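Local coordinates for protein glutaredoxin 2 (Salmonella enterica subsp. enterica serovar Typhimurium, PDB 3IR4) that probably catalyses glutathione-dependent thiol-disulfide exchange as a glutaredoxin with a glutathione S-transferase-like fold, and binds glutathione through a mixed disulfide, at residues Y7-C12 / G47-P52; L31-N36 / A112-S117. All blocks are in the same frame, centred on the assembly; numbering follows the deposited sequence. Where two conformers were deposited one is given.

Contact 1: Y7-C12 / G47-P52. With GSH (glutathione), chain B.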
ATOM      1  N   TYR A   7       0.525  -6.122 -12.331  1.00  4.23           N
ATOM      2  CA  TYR A   7       1.897  -5.588 -12.483  1.00  4.00           C
ATOM      3  C   TYR A   7       2.041  -4.507 -11.432  1.00  4.28           C
ATOM      4  O   TYR A   7       1.258  -3.557 -11.376  1.00  5.48           O
ATOM      5  CB  TYR A   7       2.130  -5.072 -13.903  1.00  4.73           C
ATOM      6  CG  TYR A   7       2.022  -6.196 -14.909  1.00  5.16           C
ATOM      7  CD1 TYR A   7       0.821  -6.529 -15.481  1.00  7.51           C
ATOM      8  CD2 TYR A   7       3.129  -6.951 -15.236  1.00  6.95           C
ATOM      9  CE1 TYR A   7       0.713  -7.610 -16.353  1.00  8.57           C
ATOM     10  CE2 TYR A   7       3.046  -8.015 -16.109  1.00  8.83           C
ATOM     11  CZ  TYR A   7       1.827  -8.327 -16.684  1.00  9.60           C
ATOM     12  OH  TYR A   7       1.710  -9.363 -17.574  1.00 14.57           O
ATOM     13  N   ILE A   8       3.067  -4.657 -10.594  1.00  3.94           N
ATOM     14  CA  ILE A   8       3.222  -3.860  -9.398  1.00  4.38           C
ATOM     15  C   ILE A   8       4.649  -3.527  -9.044  1.00  3.90           C
ATOM     16  O   ILE A   8       5.605  -4.102  -9.554  1.00  4.22           O
ATOM     17  CB  ILE A   8       2.622  -4.631  -8.153  1.00  4.68           C
ATOM     18  CG1 ILE A   8       3.404  -5.914  -7.833  1.00  6.16           C
ATOM     19  CG2 ILE A   8       1.137  -4.975  -8.358  1.00  6.89           C
ATOM     20  CD1 ILE A   8       2.969  -6.635  -6.556  1.00  7.62           C
ATOM     21  N   TYR A   9       4.757  -2.586  -8.089  1.00  3.85           N
ATOM     22  CA  TYR A   9       5.949  -2.444  -7.224  1.00  4.67           C
ATOM     23  C   TYR A   9       5.443  -2.869  -5.837  1.00  4.14           C
ATOM     24  O   TYR A   9       4.380  -2.438  -5.405  1.00  5.37           O
ATOM     25  CB  TYR A   9       6.471  -1.018  -7.152  1.00  4.99           C
ATOM     26  CG  TYR A   9       6.804  -0.397  -8.471  1.00  4.80           C
ATOM     27  CD1 TYR A   9       7.377  -1.128  -9.502  1.00  5.39           C
ATOM     28  CD2 TYR A   9       6.554   0.956  -8.673  1.00  5.53           C
ATOM     29  CE1 TYR A   9       7.640  -0.516 -10.749  1.00  5.32           C
ATOM     30  CE2 TYR A   9       6.829   1.556  -9.881  1.00  6.86           C
ATOM     31  CZ  TYR A   9       7.349   0.818 -10.931  1.00  6.01           C
ATOM     32  OH  TYR A   9       7.564   1.447 -12.132  1.00  8.22           O
ATOM     33  N   ASP A  10       6.192  -3.717  -5.151  0.70  5.16           N
ATOM     34  CA  ASP A  10       5.773  -4.243  -3.848  0.70  5.47           C
ATOM     35  C   ASP A  10       5.603  -3.164  -2.782  0.70  6.22           C
ATOM     36  O   ASP A  10       4.713  -3.262  -1.937  0.70  6.65           O
ATOM     37  CB  ASP A  10       6.748  -5.363  -3.440  0.70  6.16           C
ATOM     38  CG  ASP A  10       6.312  -6.144  -2.206  0.70  7.33           C
ATOM     39  OD1 ASP A  10       5.116  -6.208  -1.879  0.70  9.26           O
ATOM     40  OD2 ASP A  10       7.209  -6.752  -1.617  0.70 11.27           O
ATOM     41  N   HIS A  11       6.436  -2.131  -2.810  1.00  5.31           N
ATOM     42  CA  HIS A  11       6.348  -1.071  -1.810  1.00  5.41           C
ATOM     43  C   HIS A  11       5.168  -0.113  -2.033  1.00  5.70           C
ATOM     44  O   HIS A  11       4.807   0.639  -1.141  1.00  7.05           O
ATOM     45  CB  HIS A  11       7.617  -0.199  -1.806  1.00  6.53           C
ATOM     46  CG  HIS A  11       7.657   0.837  -2.894  1.00  6.82           C
ATOM     47  ND1 HIS A  11       8.234   0.602  -4.119  1.00  6.44           N
ATOM     48  CD2 HIS A  11       7.226   2.123  -2.930  1.00  7.18           C
ATOM     49  CE1 HIS A  11       8.136   1.693  -4.861  1.00  7.74           C
ATOM     50  NE2 HIS A  11       7.518   2.622  -4.168  1.00  8.96           N
ATOM     51  N   CYS A  12       4.593  -0.128  -3.231  1.00  4.42           N
ATOM     52  CA  CYS A  12       3.651   0.921  -3.629  1.00  5.70           C
ATOM     53  C   CYS A  12       2.291   0.730  -2.986  1.00  4.65           C
ATOM     54  O   CYS A  12       1.704  -0.317  -3.161  1.00  4.90           O
ATOM     55  CB  CYS A  12       3.520   0.904  -5.167  1.00  5.53           C
ATOM     56  SG  CYS A  12       2.226   2.020  -5.782  1.00  8.44           S
ATOM     57  N   GLY A  47       0.710   2.787 -22.129  1.00  7.95           N
ATOM     58  CA  GLY A  47       1.193   4.025 -22.720  1.00  8.39           C
ATOM     59  C   GLY A  47       1.909   4.964 -21.790  1.00  8.19           C
ATOM     60  O   GLY A  47       2.274   6.056 -22.209  1.00 10.36           O
ATOM     61  N   GLN A  48       2.105   4.562 -20.542  1.00  8.41           N
ATOM     62  CA  GLN A  48       2.837   5.340 -19.563  1.00  8.23           C
ATOM     63  C   GLN A  48       3.437   4.413 -18.507  1.00  7.85           C
ATOM     64  O   GLN A  48       3.003   3.263 -18.364  1.00  8.05           O
ATOM     65  CB  GLN A  48       1.966   6.383 -18.862  1.00 10.96           C
ATOM     66  CG  GLN A  48       0.823   5.816 -18.013  1.00 12.88           C
ATOM     67  CD  GLN A  48       0.172   6.887 -17.155  1.00 17.72           C
ATOM     68  OE1 GLN A  48       0.856   7.688 -16.510  1.00 20.41           O
ATOM     69  NE2 GLN A  48      -1.140   6.916 -17.154  1.00 21.30           N
ATOM     70  N   LYS A  49       4.416   4.924 -17.753  1.00  7.65           N
ATOM     71  CA  LYS A  49       5.036   4.174 -16.678  1.00  7.40           C
ATOM     72  C   LYS A  49       4.273   4.445 -15.398  1.00  7.26           C
ATOM     73  O   LYS A  49       4.485   5.460 -14.739  1.00  8.01           O
ATOM     74  CB  LYS A  49       6.499   4.600 -16.541  1.00  8.22           C
ATOM     75  CG  LYS A  49       7.255   3.850 -15.458  1.00  7.81           C
ATOM     76  CD  LYS A  49       8.690   4.332 -15.336  1.00  8.33           C
ATOM     77  CE  LYS A  49       9.527   3.567 -14.303  1.00  9.10           C
ATOM     78  NZ  LYS A  49       9.037   3.744 -12.912  1.00  9.87           N
HETATM   79  N   MSE A  50       3.347   3.550 -15.081  1.00  6.91           N
HETATM   80  CA  MSE A  50       2.540   3.652 -13.864  1.00  6.91           C
HETATM   81  C   MSE A  50       2.069   2.275 -13.492  1.00  6.06           C
HETATM   82  O   MSE A  50       1.764   1.473 -14.374  1.00  7.73           O
HETATM   83  CB  MSE A  50       1.343   4.596 -14.070  1.00  7.34           C
HETATM   84  CG  MSE A  50       0.561   4.895 -12.796  1.00  8.21           C
HETATM   85 SE   MSE A  50      -0.846   6.200 -13.005  1.00 11.82          SE
HETATM   86  CE  MSE A  50      -2.046   5.151 -14.083  1.00 10.49           C
ATOM     87  N   VAL A  51       2.044   2.016 -12.179  1.00  5.35           N
ATOM     88  CA  VAL A  51       1.513   0.774 -11.622  1.00  5.38           C
ATOM     89  C   VAL A  51       0.574   1.196 -10.479  1.00  5.40           C
ATOM     90  O   VAL A  51       0.745   2.264  -9.899  1.00  5.42           O
ATOM     91  CB  VAL A  51       2.607  -0.180 -11.156  1.00  5.76           C
ATOM     92  CG1 VAL A  51       3.364  -0.744 -12.349  1.00  8.73           C
ATOM     93  CG2 VAL A  51       3.522   0.489 -10.117  1.00  7.68           C
ATOM     94  N   PRO A  52      -0.420   0.367 -10.131  1.00  4.04           N
ATOM     95  CA  PRO A  52      -0.688  -0.982 -10.637  1.00  4.00           C
ATOM     96  C   PRO A  52      -1.367  -1.015 -12.005  1.00  4.26           C
ATOM     97  O   PRO A  52      -2.068  -0.074 -12.386  1.00  4.48           O
ATOM     98  CB  PRO A  52      -1.688  -1.541  -9.616  1.00  4.91           C
ATOM     99  CG  PRO A  52      -2.384  -0.325  -9.069  1.00  4.92           C
ATOM    100  CD  PRO A  52      -1.293   0.723  -8.992  1.00  4.65           C
TER
HETATM  101  N1  GSH B 216      -3.619   7.113  -9.501  1.00  9.58           N
HETATM  102  CA1 GSH B 216      -2.771   5.913  -9.535  1.00  6.65           C
HETATM  103  C1  GSH B 216      -3.516   4.750  -8.936  1.00  6.11           C
HETATM  104  O11 GSH B 216      -4.415   5.016  -8.093  1.00  7.05           O
HETATM  105  O12 GSH B 216      -3.200   3.596  -9.282  1.00  5.86           O
HETATM  106  CB1 GSH B 216      -1.490   6.208  -8.767  1.00  6.56           C
HETATM  107  CG1 GSH B 216      -0.449   5.111  -8.990  1.00  6.00           C
HETATM  108  CD1 GSH B 216       0.959   5.499  -8.595  1.00  9.31           C
HETATM  109  OE1 GSH B 216       1.191   6.691  -8.013  1.00 10.72           O
HETATM  110  N2  GSH B 216       1.927   4.635  -8.767  1.00  8.44           N
HETATM  111  CA2 GSH B 216       3.347   4.932  -8.611  1.00  9.06           C
HETATM  112  C2  GSH B 216       4.020   4.943  -9.944  1.00  9.66           C
HETATM  113  O2  GSH B 216       3.635   4.071 -10.871  1.00 10.29           O
HETATM  114  CB2 GSH B 216       4.031   3.913  -7.670  1.00  9.96           C
HETATM  115  SG2 GSH B 216       3.464   3.920  -5.937  1.00 14.96           S
HETATM  116  N3  GSH B 216       5.007   5.778 -10.150  1.00 13.31           N
HETATM  117  CA3 GSH B 216       5.517   6.046 -11.471  1.00 16.22           C
HETATM  118  C3  GSH B 216       6.936   5.622 -11.533  1.00 16.51           C
HETATM  119  O31 GSH B 216       7.390   4.877 -10.610  1.00 19.65           O
HETATM  120  O32 GSH B 216       7.626   6.013 -12.509  1.00 14.14           O
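Val51 and Lys49 both meet Tyr9, the former by a methyl and the latter by its ammonium, and all three line the glutathione pocket. Val51 CG2 stands over one face of the ring, offset toward the rim, in a CH-pi contact 3.6 Å from the ring centroid of Tyr9. The other branch, CG1, lies anti to the carbonyl carbon (chi1 -70°) and packs against the backbone of Tyr7. There the carbonyl of Tyr7 also receives a CA-H...O contact, with 3.3 Å between Tyr7 O and Pro52 CA.

Extended through chi3 and bent only at chi4, the Lys49 chain crosses Tyr9 at about a right angle, and Lys49 NZ donates to Tyr9 OH at 2.8 Å. Lys49 NZ also hydrogen-bonds the carboxylate oxygen GSH O32 at 2.7 Å and, beyond these segments, the carbonyl of Asn36.

Glutathione is held along its backbone and at its sulfur. Val51 N donates to GSH O2 and Val51 O accepts from GSH N2, both at 2.9 Å and near 160°, the strand-like pairing that the cis-proline loop of thioredoxin folds offers; Pro52 is that cis proline. Cys12 SG is bonded to GSH SG2 at 2.3 Å, a mixed disulfide somewhat longer than usual.

Cys12 is the N-cap of helix 13-25, whose Cys15 packs against Val51 and Pro52, while strand 5-8 lies between strands 30-33 and 53-55.

Contact 2: L31-N36 / A112-S117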
ATOM      1  N   LEU A  31       0.867 -12.150  -9.516  1.00  4.07           N
ATOM      2  CA  LEU A  31       1.614 -10.936  -9.285  1.00  4.21           C
ATOM      3  C   LEU A  31       2.882 -10.900 -10.127  1.00  4.07           C
ATOM      4  O   LEU A  31       3.558 -11.910 -10.277  1.00  6.40           O
ATOM      5  CB  LEU A  31       2.004 -10.833  -7.834  1.00  4.81           C
ATOM      6  CG  LEU A  31       0.856 -10.868  -6.812  1.00  4.38           C
ATOM      7  CD1 LEU A  31       1.424 -10.826  -5.388  1.00  7.45           C
ATOM      8  CD2 LEU A  31      -0.160  -9.751  -7.054  1.00  6.29           C
ATOM      9  N   ASN A  32       3.179  -9.735 -10.676  1.00  4.04           N
ATOM     10  CA  ASN A  32       4.397  -9.545 -11.464  1.00  4.63           C
ATOM     11  C   ASN A  32       5.032  -8.245 -11.028  1.00  4.73           C
ATOM     12  O   ASN A  32       4.511  -7.167 -11.313  1.00  4.87           O
ATOM     13  CB  ASN A  32       4.055  -9.458 -12.947  1.00  6.10           C
ATOM     14  CG  ASN A  32       3.641 -10.769 -13.517  1.00  8.97           C
ATOM     15  OD1 ASN A  32       4.469 -11.484 -14.031  1.00 14.89           O
ATOM     16  ND2 ASN A  32       2.345 -11.063 -13.502  1.00 10.26           N
ATOM     17  N   VAL A  33       6.138  -8.326 -10.296  1.00  4.55           N
ATOM     18  CA  VAL A  33       6.805  -7.131  -9.836  1.00  5.04           C
ATOM     19  C   VAL A  33       7.743  -6.645 -10.924  1.00  5.45           C
ATOM     20  O   VAL A  33       8.594  -7.405 -11.396  1.00  7.81           O
ATOM     21  CB  VAL A  33       7.614  -7.402  -8.558  1.00  6.11           C
ATOM     22  CG1 VAL A  33       8.302  -6.100  -8.142  1.00  7.34           C
ATOM     23  CG2 VAL A  33       6.742  -7.911  -7.429  1.00  7.16           C
ATOM     24  N   LEU A  34       7.556  -5.419 -11.360  1.00  5.07           N
ATOM     25  CA  LEU A  34       8.404  -4.792 -12.348  1.00  5.53           C
ATOM     26  C   LEU A  34       9.574  -4.080 -11.706  1.00  5.25           C
ATOM     27  O   LEU A  34       9.460  -3.558 -10.610  1.00  5.43           O
ATOM     28  CB  LEU A  34       7.578  -3.776 -13.138  1.00  6.30           C
ATOM     29  CG  LEU A  34       6.429  -4.344 -13.958  1.00  7.89           C
ATOM     30  CD1 LEU A  34       5.624  -3.217 -14.610  1.00 10.36           C
ATOM     31  CD2 LEU A  34       6.978  -5.328 -14.997  1.00 12.33           C
ATOM     32  N   GLN A  35      10.705  -4.054 -12.398  1.00  5.15           N
ATOM     33  CA  GLN A  35      11.829  -3.237 -11.936  1.00  5.57           C
ATOM     34  C   GLN A  35      11.420  -1.773 -11.890  1.00  5.09           C
ATOM     35  O   GLN A  35      10.726  -1.279 -12.777  1.00  5.22           O
ATOM     36  CB  GLN A  35      13.073  -3.390 -12.813  1.00  6.26           C
ATOM     37  CG  GLN A  35      13.664  -4.779 -12.774  1.00  8.31           C
ATOM     38  CD  GLN A  35      14.077  -5.162 -11.360  1.00 11.68           C
ATOM     39  OE1 GLN A  35      13.422  -5.984 -10.708  1.00 14.40           O
ATOM     40  NE2 GLN A  35      15.120  -4.501 -10.858  1.00 10.95           N
ATOM     41  N   ASN A  36      11.890  -1.061 -10.858  1.00  4.41           N
ATOM     42  CA  ASN A  36      11.445   0.312 -10.681  1.00  5.25           C
ATOM     43  C   ASN A  36      11.868   1.256 -11.796  1.00  5.87           C
ATOM     44  O   ASN A  36      11.207   2.270 -12.009  1.00  7.36           O
ATOM     45  CB  ASN A  36      11.900   0.844  -9.332  1.00  5.37           C
ATOM     46  CG  ASN A  36      11.129   2.077  -8.885  1.00  5.89           C
ATOM     47  OD1 ASN A  36      11.708   3.166  -8.778  1.00  7.57           O
ATOM     48  ND2 ASN A  36       9.824   1.932  -8.621  1.00  7.73           N
ATOM     49  N   ALA A 112      14.828  -4.724   0.821  0.50  4.70           N
ATOM     50  CA  ALA A 112      14.820  -5.744  -0.225  0.50  4.64           C
ATOM     51  C   ALA A 112      13.486  -5.963  -0.947  0.50  5.91           C
ATOM     52  O   ALA A 112      12.998  -7.068  -0.996  0.50  7.62           O
ATOM     53  CB  ALA A 112      15.338  -7.065   0.331  0.50  5.58           C
ATOM     54  N   PHE A 113      12.887  -4.918  -1.496  0.50  4.91           N
ATOM     55  CA  PHE A 113      11.716  -5.104  -2.374  0.50  5.40           C
ATOM     56  C   PHE A 113      12.217  -5.533  -3.755  0.50  5.20           C
ATOM     57  O   PHE A 113      13.250  -5.053  -4.225  0.50  5.58           O
ATOM     58  CB  PHE A 113      10.899  -3.829  -2.499  0.50  5.16           C
ATOM     59  CG  PHE A 113      10.255  -3.406  -1.234  0.50  4.83           C
ATOM     60  CD1 PHE A 113      10.730  -2.317  -0.534  0.50  5.07           C
ATOM     61  CD2 PHE A 113       9.156  -4.083  -0.746  0.50  3.94           C
ATOM     62  CE1 PHE A 113      10.128  -1.912   0.619  0.50  6.28           C
ATOM     63  CE2 PHE A 113       8.541  -3.676   0.412  0.50  4.71           C
ATOM     64  CZ  PHE A 113       9.027  -2.593   1.092  0.50  7.16           C
ATOM     65  N   ASP A 114      11.457  -6.396  -4.431  1.00  5.58           N
ATOM     66  CA  ASP A 114      11.896  -6.940  -5.712  1.00  5.98           C
ATOM     67  C   ASP A 114      12.105  -5.898  -6.797  1.00  5.37           C
ATOM     68  O   ASP A 114      12.974  -6.066  -7.647  1.00  5.49           O
ATOM     69  CB  ASP A 114      10.922  -8.021  -6.200  1.00  6.70           C
ATOM     70  CG  ASP A 114      11.031  -9.322  -5.474  1.00 10.07           C
ATOM     71  OD1 ASP A 114      11.897  -9.490  -4.584  1.00 13.14           O
ATOM     72  OD2 ASP A 114      10.197 -10.192  -5.791  1.00 13.04           O
ATOM     73  N   GLU A 115      11.339  -4.813  -6.771  1.00  4.53           N
ATOM     74  CA  GLU A 115      11.473  -3.760  -7.769  1.00  4.64           C
ATOM     75  C   GLU A 115      12.791  -3.022  -7.696  1.00  4.23           C
ATOM     76  O   GLU A 115      13.122  -2.258  -8.608  1.00  4.76           O
ATOM     77  CB  GLU A 115      10.311  -2.764  -7.719  1.00  4.37           C
ATOM     78  CG  GLU A 115      10.128  -1.998  -6.439  1.00  5.15           C
ATOM     79  CD  GLU A 115       9.253  -2.667  -5.393  1.00  4.26           C
ATOM     80  OE1 GLU A 115       9.029  -3.906  -5.485  1.00  4.92           O
ATOM     81  OE2 GLU A 115       8.802  -1.953  -4.469  1.00  6.06           O
ATOM     82  N   PHE A 116      13.519  -3.212  -6.598  1.00  4.32           N
ATOM     83  CA  PHE A 116      14.825  -2.565  -6.409  1.00  4.58           C
ATOM     84  C   PHE A 116      15.938  -3.588  -6.475  1.00  4.73           C
ATOM     85  O   PHE A 116      17.026  -3.349  -5.990  1.00  5.65           O
ATOM     86  CB  PHE A 116      14.916  -1.846  -5.065  1.00  4.64           C
ATOM     87  CG  PHE A 116      13.808  -0.845  -4.806  1.00  4.72           C
ATOM     88  CD1 PHE A 116      13.400   0.050  -5.783  1.00  5.05           C
ATOM     89  CD2 PHE A 116      13.235  -0.752  -3.550  1.00  5.83           C
ATOM     90  CE1 PHE A 116      12.399   0.987  -5.540  1.00  5.50           C
ATOM     91  CE2 PHE A 116      12.214   0.169  -3.294  1.00  6.61           C
ATOM     92  CZ  PHE A 116      11.829   1.045  -4.278  1.00  5.93           C
ATOM     93  N   SER A 117      15.692  -4.746  -7.064  1.00  5.46           N
ATOM     94  CA  SER A 117      16.690  -5.819  -7.010  1.00  6.52           C
ATOM     95  C   SER A 117      17.985  -5.508  -7.699  1.00  6.93           C
ATOM     96  O   SER A 117      19.016  -5.982  -7.294  1.00  9.91           O
ATOM     97  CB  SER A 117      16.115  -7.137  -7.484  1.00  7.42           C
ATOM     98  OG  SER A 117      15.668  -7.067  -8.795  1.00  9.12           O
TER
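Val33, the last residue of strand 30-33 in the thioredoxin-like N-terminal domain, turns its side chain toward Asp114 and Glu115, in the loop between helices 101-108 and 119-133 of the C-terminal domain. Val33 CG1 lies 3.8 Å from Asp114 CB, so a methyl rests on the aliphatic root of an acidic side chain and not on its carboxylate. Val33 CG1 also sits 3.5 Å from Glu115 OE1, where the two side chains meet at an oblique angle.

Leu34 contributes through its backbone. Its carbonyl oxygen faces the 3-10 segment 114-115, with Leu34 O 3.1 Å from Glu115 CB, and its side chain, which leaves the backbone away from the loop, packs on Thr41 and Pro42 of helix 40-46. The nearest pair of CA atoms is that of Gln35 and Glu115, 4.2 Å apart. The bend at chi2 (-60°) folds the Gln35 side chain back, bringing its amide beside Ser117 and the carbonyl of Asp114.

Asn36 supplies the backbone hydrogen bond of the contact: Asn36 N donates to Glu115 O at 2.8 Å. Beyond it, the Asn36 side chain runs alongside that of Phe116, pointing the same way, with Asn36 CG 3.7 Å from Phe116 CE1 at the ring edge; amide and ring planes stand 73° apart. Over one face of that ring lies Glu115 CG.

Glu115 thus serves twice. Its carbonyl joins the two segments, while its buried carboxylate is satisfied through both oxygens, OE1 accepting from Asp10 N and OE2 from His11 ND1. This polar pairing ties the loop to the type I turn from Tyr9 to Cys12, the cysteine bonded to glutathione.

Overall arrangement
The two contacts lie side by side and touch, their centres about 10 Å apart, and share one sheet: strand 5-8 of contact 1 and strand 30-33 of contact 2 are parallel neighbours in it. Along the chain their segments alternate, 7-12, 31-36, 47-52, then 112-117. The first three belong to the thioredoxin-like N-terminal domain and the last to the helical C-terminal domain. Contact 1 supplies much of the glutathione pocket from the N-terminal domain, while Tyr124 and Lys128 of helix 119-133 add to it from the other. Contact 2 joins the two domains next to contact 1, so this part of the interface probably backs the glutathione site.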